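Local coordinates for protein pelota homolog (Archaeoglobus fulgidus, PDB 3OBY) that probably recognises stalled ribosomes and helps release them, and may cleave the stalled mRNA through an endoribonuclease activity assigned to its Sm-fold N-terminal domain, at residues L22-I32 and V70-V81; Y187-N198 and N214-S222. All coordinates share one frame; numbering follows the deposited sequence.

Interactions 1 and 2 belong to different domains of pelota, and both segments of interaction 1 precede those of interaction 2. Interaction 1 lies in eRF1 domain 1, where helix 22-31 packs on strands 63-72 and 79-87 of the antiparallel Sm-fold sheet. Interaction 2 lies in eRF1 domain 2, where strands 187-191 and 215-217 run parallel at one edge of a mixed sheet. Their centres are about 36 Å apart, their nearest atoms about 17 Å; they share no sheet and do not touch. Helix 22-31 also meets helix 301-310 of the third domain, so interaction 1 borders a domain interface, probably one affected when the domains shift against one another.

Interaction 1. Residues L22-I32 and V70-V81; sequences LDDLWHLRFII and VEFHRFANRLRV
Helix 22-31 runs nearly antiparallel to strand 70-72 (153°, axes 8.4 Å apart) and roughly along strand 79-81, lying over the hairpin these strands form in the Sm-fold domain. R29 carries much of the contact. It points its CB toward the hairpin, and CG, anti to the backbone N (chi1 -179°), is laid over one face of the F72 ring, 3.7 Å from the centroid, in a CH-pi contact. L79 meets the same stem through CD1, while its CD2 reaches the helix backbone at R29. The five-membered ring of W26 and the F72 ring are nearly parallel but slid apart, with slight overlap, W26 CD1 lying 3.5 Å from F72 CZ; the indole NE1 is hydrogen-bonded to D302, and helix 301-310 packs against W26. L25 CD2 lies 3.6 Å from N77 O at the inverse gamma turn centred on N77. Past the helix end, I32 meets V70 methyl to methyl, CG2 to CG2 at 4.0 Å, and its CD1 faces V81 CG2. The bend at chi2 of R29 leads to a guanidinium set 81° to the F72 ring, with V70 O above its plane, where the N-H bonds do not point at it.

Interaction 2. Residues Y187-N198 and N214-S222; sequences YLIVAGPGFAKN and NAVVVDVSS
Strands 187-191 and 215-217 run parallel, their axes 4.7 Å apart and 19° askew, and pair L188 with A215, I189 with V216 and V190 with V217. The backbone ladder starts at L188 N to N214 O (2.9 Å) and alternates through V216 N to L188 O, V190 N to V216 O and V218 N to V190 O; past the strands, G192 N bonds V220 O at 3.1 Å. This is the parallel pairing of a beta-alpha-beta crossover, with helices 196-207 and 209-212 in the connection, and 215-217 is an edge strand of the mixed sheet. The tightly packed part is largely apolar. I189 and V218 lie side by side, CG2 to CG2 at 4.0 Å, on a face covered by helices 224-233 and 236-262, while A191 CB meets V220 CB beyond the strand pairing. The Y187 ring, also packed on helix 236-262, meets the N214 side chain obliquely, its plane 60° from the amide. On the other face, L188 CB touches A215 CB, and V217 CG1 rests 3.5 Å from K197 CD. The looser side is the far end, where P193 borders S221, S221 and D219 are exposed, and D219 is poorly ordered.

K197, from the start of helix 196-207, reaches past V217 to the 218-220 loop and G192. Its CG stands between the backbone N and carbonyl carbon (chi1 52°), and the chain beyond is extended. NZ bonds G192 O at 2.8 Å and V218 O at 2.9 Å, the latter on a lone pair, and weakly V220 O. A methionine in its place would probably leave G192 O and V218 O without the ammonium that joins them, though V220 O would keep G192 N. Lying among these carbonyl oxygens, the ammonium probably balances their partial negative charge.

Interaction 1. Residues L22-I32 and V70-V81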
loop_
_atom_site.group_PDB
_atom_site.type_symbol
_atom_site.label_atom_id
_atom_site.label_comp_id
_atom_site.label_asym_id
_atom_site.label_seq_id
_atom_site.Cartn_x
_atom_site.Cartn_y
_atom_site.Cartn_z
ATOM N N LEU A 22 -6.337 -2.851 -0.614
ATOM C CA LEU A 22 -7.488 -3.730 -0.651
ATOM C C LEU A 22 -7.002 -5.177 -0.787
ATOM O O LEU A 22 -7.681 -6.107 -0.350
ATOM C CB LEU A 22 -8.417 -3.328 -1.796
ATOM C CG LEU A 22 -8.977 -1.901 -1.660
ATOM C CD1 LEU A 22 -9.961 -1.625 -2.777
ATOM C CD2 LEU A 22 -9.656 -1.725 -0.316
ATOM N N ASP A 23 -5.816 -5.356 -1.374
ATOM C CA ASP A 23 -5.208 -6.687 -1.523
ATOM C C ASP A 23 -5.001 -7.237 -0.111
ATOM O O ASP A 23 -5.389 -8.366 0.211
ATOM C CB ASP A 23 -3.823 -6.595 -2.186
ATOM C CG ASP A 23 -3.878 -6.182 -3.647
ATOM O OD1 ASP A 23 -4.954 -5.775 -4.123
ATOM O OD2 ASP A 23 -2.829 -6.257 -4.324
ATOM N N ASP A 24 -4.368 -6.412 0.718
ATOM C CA ASP A 24 -4.066 -6.760 2.097
ATOM C C ASP A 24 -5.347 -7.111 2.835
ATOM O O ASP A 24 -5.459 -8.178 3.442
ATOM C CB ASP A 24 -3.385 -5.582 2.802
ATOM C CG ASP A 24 -1.951 -5.342 2.341
ATOM O OD1 ASP A 24 -1.424 -4.243 2.641
ATOM O OD2 ASP A 24 -1.346 -6.233 1.708
ATOM N N LEU A 25 -6.312 -6.202 2.776
ATOM C CA LEU A 25 -7.589 -6.399 3.444
ATOM C C LEU A 25 -8.243 -7.705 2.997
ATOM O O LEU A 25 -8.804 -8.444 3.807
ATOM C CB LEU A 25 -8.515 -5.222 3.149
ATOM C CG LEU A 25 -9.645 -5.039 4.162
ATOM C CD1 LEU A 25 -9.044 -4.826 5.539
ATOM C CD2 LEU A 25 -10.514 -3.852 3.769
ATOM N N TRP A 26 -8.159 -7.990 1.703
ATOM C CA TRP A 26 -8.732 -9.212 1.160
ATOM C C TRP A 26 -8.007 -10.447 1.720
ATOM O O TRP A 26 -8.642 -11.452 2.053
ATOM C CB TRP A 26 -8.649 -9.204 -0.373
ATOM C CG TRP A 26 -9.318 -10.370 -0.998
ATOM C CD1 TRP A 26 -10.645 -10.502 -1.271
ATOM C CD2 TRP A 26 -8.708 -11.611 -1.367
ATOM N NE1 TRP A 26 -10.906 -11.748 -1.787
ATOM C CE2 TRP A 26 -9.735 -12.451 -1.858
ATOM C CE3 TRP A 26 -7.393 -12.100 -1.324
ATOM C CZ2 TRP A 26 -9.492 -13.753 -2.302
ATOM C CZ3 TRP A 26 -7.151 -13.396 -1.765
ATOM C CH2 TRP A 26 -8.196 -14.208 -2.249
ATOM N N HIS A 27 -6.682 -10.381 1.834
ATOM C CA HIS A 27 -5.943 -11.529 2.359
ATOM C C HIS A 27 -6.202 -11.766 3.838
ATOM O O HIS A 27 -6.361 -12.908 4.271
ATOM C CB HIS A 27 -4.440 -11.368 2.113
ATOM C CG HIS A 27 -4.040 -11.520 0.674
ATOM N ND1 HIS A 27 -4.365 -12.632 -0.075
ATOM C CD2 HIS A 27 -3.339 -10.706 -0.149
ATOM C CE1 HIS A 27 -3.882 -12.494 -1.296
ATOM N NE2 HIS A 27 -3.255 -11.334 -1.368
ATOM N N LEU A 28 -6.250 -10.684 4.610
ATOM C CA LEU A 28 -6.498 -10.772 6.048
ATOM C C LEU A 28 -7.814 -11.481 6.346
ATOM O O LEU A 28 -7.924 -12.213 7.331
ATOM C CB LEU A 28 -6.523 -9.374 6.666
ATOM C CG LEU A 28 -5.211 -8.589 6.755
ATOM C CD1 LEU A 28 -5.500 -7.140 7.101
ATOM C CD2 LEU A 28 -4.301 -9.221 7.803
ATOM N N ARG A 29 -8.809 -11.257 5.487
ATOM C CA ARG A 29 -10.127 -11.871 5.627
ATOM C C ARG A 29 -10.056 -13.398 5.613
ATOM O O ARG A 29 -10.874 -14.069 6.237
ATOM C CB ARG A 29 -11.051 -11.376 4.509
ATOM C CG ARG A 29 -12.471 -11.931 4.551
ATOM C CD ARG A 29 -12.552 -13.313 3.947
ATOM N NE ARG A 29 -13.890 -13.896 4.061
ATOM C CZ ARG A 29 -14.295 -14.723 5.025
ATOM N NH1 ARG A 29 -13.470 -15.083 5.994
ATOM N NH2 ARG A 29 -15.530 -15.212 5.004
ATOM N N PHE A 30 -9.079 -13.954 4.906
ATOM C CA PHE A 30 -8.943 -15.399 4.855
ATOM C C PHE A 30 -7.845 -15.873 5.797
ATOM O O PHE A 30 -7.738 -17.064 6.096
ATOM C CB PHE A 30 -8.699 -15.847 3.414
ATOM C CG PHE A 30 -9.879 -15.621 2.514
ATOM C CD1 PHE A 30 -11.030 -16.396 2.656
ATOM C CD2 PHE A 30 -9.882 -14.574 1.589
ATOM C CE1 PHE A 30 -12.171 -16.130 1.889
ATOM C CE2 PHE A 30 -11.016 -14.301 0.817
ATOM C CZ PHE A 30 -12.164 -15.078 0.972
ATOM N N ILE A 31 -7.038 -14.931 6.277
ATOM C CA ILE A 31 -5.974 -15.251 7.228
ATOM C C ILE A 31 -6.629 -15.378 8.607
ATOM O O ILE A 31 -6.421 -16.361 9.317
ATOM C CB ILE A 31 -4.891 -14.140 7.274
ATOM C CG1 ILE A 31 -4.065 -14.140 5.986
ATOM C CG2 ILE A 31 -3.992 -14.345 8.468
ATOM C CD1 ILE A 31 -3.449 -15.479 5.655
ATOM N N ILE A 32 -7.425 -14.379 8.977
ATOM C CA ILE A 32 -8.133 -14.395 10.257
ATOM C C ILE A 32 -9.190 -15.494 10.195
ATOM O O ILE A 32 -9.977 -15.556 9.253
ATOM C CB ILE A 32 -8.846 -13.072 10.510
ATOM C CG1 ILE A 32 -7.826 -11.947 10.625
ATOM C CG2 ILE A 32 -9.690 -13.176 11.765
ATOM C CD1 ILE A 32 -8.449 -10.574 10.522
ATOM N N VAL A 70 -16.235 -13.918 10.329
ATOM C CA VAL A 70 -15.400 -12.999 9.562
ATOM C C VAL A 70 -16.093 -12.805 8.224
ATOM O O VAL A 70 -16.450 -13.781 7.560
ATOM C CB VAL A 70 -14.005 -13.590 9.295
ATOM C CG1 VAL A 70 -13.130 -12.563 8.610
ATOM C CG2 VAL A 70 -13.378 -14.052 10.586
ATOM N N GLU A 71 -16.284 -11.557 7.816
ATOM C CA GLU A 71 -16.970 -11.319 6.560
ATOM C C GLU A 71 -16.767 -9.909 6.047
ATOM O O GLU A 71 -16.560 -8.983 6.830
ATOM C CB GLU A 71 -18.462 -11.576 6.748
ATOM C CG GLU A 71 -19.162 -10.514 7.590
ATOM C CD GLU A 71 -20.471 -10.999 8.178
ATOM O OE1 GLU A 71 -21.175 -11.787 7.510
ATOM O OE2 GLU A 71 -20.795 -10.578 9.308
ATOM N N PHE A 72 -16.833 -9.759 4.726
ATOM C CA PHE A 72 -16.682 -8.462 4.078
ATOM C C PHE A 72 -17.987 -7.696 4.214
ATOM O O PHE A 72 -19.057 -8.291 4.245
ATOM C CB PHE A 72 -16.418 -8.619 2.582
ATOM C CG PHE A 72 -15.101 -9.232 2.245
ATOM C CD1 PHE A 72 -13.915 -8.539 2.466
ATOM C CD2 PHE A 72 -15.047 -10.499 1.672
ATOM C CE1 PHE A 72 -12.692 -9.100 2.114
ATOM C CE2 PHE A 72 -13.829 -11.067 1.318
ATOM C CZ PHE A 72 -12.652 -10.366 1.541
ATOM N N HIS A 73 -17.889 -6.375 4.298
ATOM C CA HIS A 73 -19.068 -5.526 4.355
ATOM C C HIS A 73 -19.658 -5.564 2.951
ATOM O O HIS A 73 -18.985 -5.979 2.007
ATOM C CB HIS A 73 -18.682 -4.092 4.716
ATOM C CG HIS A 73 -18.693 -3.821 6.190
ATOM N ND1 HIS A 73 -18.100 -4.662 7.106
ATOM C CD2 HIS A 73 -19.227 -2.802 6.904
ATOM C CE1 HIS A 73 -18.268 -4.174 8.322
ATOM N NE2 HIS A 73 -18.948 -3.046 8.228
ATOM N N ARG A 74 -20.906 -5.141 2.803
ATOM C CA ARG A 74 -21.536 -5.164 1.491
ATOM C C ARG A 74 -21.494 -3.838 0.757
ATOM O O ARG A 74 -21.542 -3.799 -0.477
ATOM C CB ARG A 74 -22.992 -5.605 1.597
ATOM C CG ARG A 74 -23.177 -7.092 1.723
ATOM C CD ARG A 74 -24.543 -7.479 1.174
ATOM N NE ARG A 74 -25.648 -7.103 2.051
ATOM C CZ ARG A 74 -26.865 -6.781 1.623
ATOM N NH1 ARG A 74 -27.135 -6.778 0.323
ATOM N NH2 ARG A 74 -27.815 -6.481 2.499
ATOM N N PHE A 75 -21.377 -2.750 1.505
ATOM C CA PHE A 75 -21.396 -1.438 0.885
ATOM C C PHE A 75 -20.178 -0.582 1.187
ATOM O O PHE A 75 -20.259 0.645 1.240
ATOM C CB PHE A 75 -22.689 -0.739 1.314
ATOM C CG PHE A 75 -23.914 -1.580 1.085
ATOM C CD1 PHE A 75 -24.385 -1.797 -0.203
ATOM C CD2 PHE A 75 -24.538 -2.232 2.145
ATOM C CE1 PHE A 75 -25.453 -2.658 -0.431
ATOM C CE2 PHE A 75 -25.608 -3.094 1.925
ATOM C CZ PHE A 75 -26.064 -3.308 0.632
ATOM N N ALA A 76 -19.041 -1.241 1.370
ATOM C CA ALA A 76 -17.789 -0.557 1.658
ATOM C C ALA A 76 -16.659 -1.557 1.788
ATOM O O ALA A 76 -16.884 -2.738 2.031
ATOM C CB ALA A 76 -17.909 0.241 2.936
ATOM N N ASN A 77 -15.439 -1.071 1.627
ATOM C CA ASN A 77 -14.263 -1.916 1.741
ATOM C C ASN A 77 -13.890 -2.016 3.214
ATOM O O ASN A 77 -13.007 -1.309 3.690
ATOM C CB ASN A 77 -13.126 -1.306 0.918
ATOM C CG ASN A 77 -13.390 -1.378 -0.580
ATOM O OD1 ASN A 77 -13.141 -0.422 -1.315
ATOM N ND2 ASN A 77 -13.889 -2.526 -1.038
ATOM N N ARG A 78 -14.593 -2.885 3.934
ATOM C CA ARG A 78 -14.367 -3.089 5.362
ATOM C C ARG A 78 -14.576 -4.551 5.720
ATOM O O ARG A 78 -15.507 -5.196 5.242
ATOM C CB ARG A 78 -15.333 -2.242 6.205
ATOM C CG ARG A 78 -15.414 -0.774 5.827
ATOM C CD ARG A 78 -16.398 -0.038 6.721
ATOM N NE ARG A 78 -15.857 0.167 8.060
ATOM C CZ ARG A 78 -16.587 0.177 9.170
ATOM N NH1 ARG A 78 -17.899 -0.012 9.110
ATOM N NH2 ARG A 78 -16.004 0.388 10.341
ATOM N N LEU A 79 -13.710 -5.063 6.582
ATOM C CA LEU A 79 -13.785 -6.450 7.020
ATOM C C LEU A 79 -14.435 -6.487 8.392
ATOM O O LEU A 79 -13.933 -5.872 9.332
ATOM C CB LEU A 79 -12.369 -7.030 7.078
ATOM C CG LEU A 79 -12.166 -8.506 7.399
ATOM C CD1 LEU A 79 -13.041 -9.364 6.508
ATOM C CD2 LEU A 79 -10.702 -8.845 7.198
ATOM N N ARG A 80 -15.562 -7.184 8.513
ATOM C CA ARG A 80 -16.248 -7.267 9.803
ATOM C C ARG A 80 -15.847 -8.511 10.577
ATOM O O ARG A 80 -16.128 -9.634 10.155
ATOM C CB ARG A 80 -17.764 -7.264 9.626
ATOM C CG ARG A 80 -18.513 -7.311 10.956
ATOM C CD ARG A 80 -20.016 -7.455 10.785
ATOM N NE ARG A 80 -20.577 -6.359 10.006
ATOM C CZ ARG A 80 -21.112 -6.502 8.797
ATOM N NH1 ARG A 80 -21.157 -7.702 8.232
ATOM N NH2 ARG A 80 -21.595 -5.446 8.154
ATOM N N VAL A 81 -15.175 -8.303 11.707
ATOM C CA VAL A 81 -14.741 -9.403 12.558
ATOM C C VAL A 81 -15.511 -9.337 13.874
ATOM O O VAL A 81 -15.435 -8.346 14.606
ATOM C CB VAL A 81 -13.236 -9.323 12.856
ATOM C CG1 VAL A 81 -12.825 -10.474 13.755
ATOM C CG2 VAL A 81 -12.452 -9.360 11.566
#

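Interaction 2. Residues Y187-N198 and N214-S222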
loop_
_atom_site.group_PDB
_atom_site.type_symbol
_atom_site.label_atom_id
_atom_site.label_comp_id
_atom_site.label_asym_id
_atom_site.label_seq_id
_atom_site.Cartn_x
_atom_site.Cartn_y
_atom_site.Cartn_z
ATOM N N TYR A 187 12.447 9.424 -3.867
ATOM C CA TYR A 187 11.503 10.456 -3.451
ATOM C C TYR A 187 12.097 11.395 -2.422
ATOM O O TYR A 187 12.803 10.972 -1.501
ATOM C CB TYR A 187 10.217 9.839 -2.889
ATOM C CG TYR A 187 9.395 9.122 -3.925
ATOM C CD1 TYR A 187 8.747 9.824 -4.939
ATOM C CD2 TYR A 187 9.293 7.735 -3.915
ATOM C CE1 TYR A 187 8.017 9.155 -5.921
ATOM C CE2 TYR A 187 8.568 7.058 -4.887
ATOM C CZ TYR A 187 7.935 7.772 -5.886
ATOM O OH TYR A 187 7.235 7.096 -6.854
ATOM N N LEU A 188 11.792 12.675 -2.591
ATOM C CA LEU A 188 12.288 13.708 -1.708
ATOM C C LEU A 188 11.149 14.425 -0.995
ATOM O O LEU A 188 10.157 14.808 -1.615
ATOM C CB LEU A 188 13.115 14.724 -2.514
ATOM C CG LEU A 188 13.608 15.986 -1.791
ATOM C CD1 LEU A 188 14.630 15.610 -0.732
ATOM C CD2 LEU A 188 14.219 16.953 -2.795
ATOM N N ILE A 189 11.286 14.572 0.317
ATOM C CA ILE A 189 10.306 15.302 1.099
ATOM C C ILE A 189 11.060 16.579 1.441
ATOM O O ILE A 189 12.138 16.527 2.022
ATOM C CB ILE A 189 9.921 14.579 2.415
ATOM C CG1 ILE A 189 9.107 13.318 2.125
ATOM C CG2 ILE A 189 9.075 15.498 3.270
ATOM C CD1 ILE A 189 9.822 12.313 1.268
ATOM N N VAL A 190 10.505 17.720 1.055
ATOM C CA VAL A 190 11.133 19.013 1.316
ATOM C C VAL A 190 10.279 19.811 2.292
ATOM O O VAL A 190 9.177 20.241 1.951
ATOM C CB VAL A 190 11.271 19.813 0.009
ATOM C CG1 VAL A 190 12.002 21.107 0.259
ATOM C CG2 VAL A 190 11.997 18.981 -1.021
ATOM N N ALA A 191 10.786 20.003 3.506
ATOM C CA ALA A 191 10.055 20.748 4.526
ATOM C C ALA A 191 10.924 21.844 5.120
ATOM O O ALA A 191 12.116 21.922 4.831
ATOM C CB ALA A 191 9.581 19.810 5.626
ATOM N N GLY A 192 10.318 22.685 5.955
ATOM C CA GLY A 192 11.049 23.775 6.578
ATOM C C GLY A 192 10.197 25.015 6.788
ATOM O O GLY A 192 9.071 25.095 6.294
ATOM N N PRO A 193 10.710 26.006 7.528
ATOM C CA PRO A 193 9.976 27.245 7.793
ATOM C C PRO A 193 10.010 28.233 6.628
ATOM O O PRO A 193 11.038 28.399 5.975
ATOM C CB PRO A 193 10.690 27.794 9.022
ATOM C CG PRO A 193 12.113 27.398 8.761
ATOM C CD PRO A 193 11.964 25.962 8.301
ATOM N N GLY A 194 8.873 28.871 6.383
ATOM C CA GLY A 194 8.786 29.864 5.352
ATOM C C GLY A 194 8.736 29.333 3.946
ATOM O O GLY A 194 8.105 28.312 3.618
ATOM N N PHE A 195 9.438 30.048 3.090
ATOM C CA PHE A 195 9.424 29.712 1.682
ATOM C C PHE A 195 10.728 29.166 1.162
ATOM O O PHE A 195 10.815 28.887 -0.039
ATOM C CB PHE A 195 9.022 30.925 0.893
ATOM C CG PHE A 195 7.706 31.490 1.297
ATOM C CD1 PHE A 195 7.600 32.316 2.409
ATOM C CD2 PHE A 195 6.564 31.216 0.552
ATOM C CE1 PHE A 195 6.375 32.862 2.772
ATOM C CE2 PHE A 195 5.336 31.757 0.909
ATOM C CZ PHE A 195 5.242 32.582 2.021
ATOM N N ALA A 196 11.720 29.037 1.999
ATOM C CA ALA A 196 12.912 28.496 1.428
ATOM C C ALA A 196 12.623 27.163 0.650
ATOM O O ALA A 196 13.116 26.924 -0.464
ATOM C CB ALA A 196 13.850 28.308 2.475
ATOM N N LYS A 197 11.852 26.289 1.288
ATOM C CA LYS A 197 11.540 24.989 0.723
ATOM C C LYS A 197 10.875 25.168 -0.625
ATOM O O LYS A 197 11.193 24.477 -1.591
ATOM C CB LYS A 197 10.630 24.208 1.676
ATOM C CG LYS A 197 9.392 24.967 2.110
ATOM C CD LYS A 197 8.644 24.211 3.195
ATOM C CE LYS A 197 7.475 25.019 3.740
ATOM N NZ LYS A 197 6.827 24.331 4.894
ATOM N N ASN A 198 9.952 26.117 -0.687
ATOM C CA ASN A 198 9.232 26.395 -1.916
ATOM C C ASN A 198 10.191 26.807 -3.032
ATOM O O ASN A 198 10.268 26.144 -4.068
ATOM C CB ASN A 198 8.192 27.488 -1.665
ATOM C CG ASN A 198 7.200 27.101 -0.586
ATOM O OD1 ASN A 198 6.457 26.132 -0.731
ATOM N ND2 ASN A 198 7.187 27.857 0.505
ATOM N N ASN A 214 9.798 13.908 -8.456
ATOM C CA ASN A 214 9.523 13.010 -7.342
ATOM C C ASN A 214 9.809 13.691 -6.012
ATOM O O ASN A 214 10.238 13.049 -5.060
ATOM C CB ASN A 214 10.378 11.755 -7.468
ATOM C CG ASN A 214 9.936 10.873 -8.601
ATOM O OD1 ASN A 214 10.734 10.128 -9.168
ATOM N ND2 ASN A 214 8.652 10.937 -8.933
ATOM N N ALA A 215 9.575 14.996 -5.958
ATOM C CA ALA A 215 9.802 15.771 -4.750
ATOM C C ALA A 215 8.517 16.473 -4.335
ATOM O O ALA A 215 7.763 16.947 -5.187
ATOM C CB ALA A 215 10.893 16.798 -4.998
ATOM N N VAL A 216 8.265 16.536 -3.029
ATOM C CA VAL A 216 7.071 17.200 -2.515
ATOM C C VAL A 216 7.403 18.111 -1.347
ATOM O O VAL A 216 8.247 17.783 -0.516
ATOM C CB VAL A 216 6.008 16.186 -2.046
ATOM C CG1 VAL A 216 5.669 15.229 -3.177
ATOM C CG2 VAL A 216 6.513 15.423 -0.830
ATOM N N VAL A 217 6.737 19.262 -1.293
ATOM C CA VAL A 217 6.943 20.225 -0.216
ATOM C C VAL A 217 5.817 20.100 0.803
ATOM O O VAL A 217 4.647 20.262 0.465
ATOM C CB VAL A 217 6.959 21.667 -0.745
ATOM C CG1 VAL A 217 7.143 22.639 0.403
ATOM C CG2 VAL A 217 8.070 21.834 -1.755
ATOM N N VAL A 218 6.178 19.807 2.048
ATOM C CA VAL A 218 5.205 19.648 3.123
ATOM C C VAL A 218 5.129 20.902 3.988
ATOM O O VAL A 218 6.067 21.699 4.025
ATOM C CB VAL A 218 5.559 18.425 3.997
ATOM C CG1 VAL A 218 4.655 18.355 5.214
ATOM C CG2 VAL A 218 5.409 17.156 3.172
ATOM N N ASP A 219 4.007 21.069 4.680
ATOM C CA ASP A 219 3.778 22.228 5.537
ATOM C C ASP A 219 4.656 22.293 6.788
ATOM O O ASP A 219 4.822 23.364 7.369
ATOM C CB ASP A 219 2.308 22.280 5.959
ATOM C CG ASP A 219 1.948 23.573 6.666
ATOM O OD1 ASP A 219 0.854 23.639 7.266
ATOM O OD2 ASP A 219 2.756 24.527 6.616
ATOM N N VAL A 220 5.208 21.158 7.209
ATOM C CA VAL A 220 6.064 21.116 8.396
ATOM C C VAL A 220 7.004 22.320 8.474
ATOM O O VAL A 220 7.626 22.700 7.485
ATOM C CB VAL A 220 6.916 19.824 8.424
ATOM C CG1 VAL A 220 7.882 19.859 9.598
ATOM C CG2 VAL A 220 6.008 18.609 8.533
ATOM N N SER A 221 7.106 22.915 9.658
ATOM C CA SER A 221 7.959 24.083 9.853
ATOM C C SER A 221 9.250 23.752 10.582
ATOM O O SER A 221 10.256 24.451 10.435
ATOM C CB SER A 221 7.205 25.157 10.636
ATOM O OG SER A 221 6.077 25.620 9.914
ATOM N N SER A 222 9.213 22.688 11.377
ATOM C CA SER A 222 10.368 22.248 12.143
ATOM C C SER A 222 11.578 22.104 11.222
ATOM O O SER A 222 11.461 22.224 10.006
ATOM C CB SER A 222 10.060 20.904 12.807
ATOM O OG SER A 222 8.735 20.873 13.315
#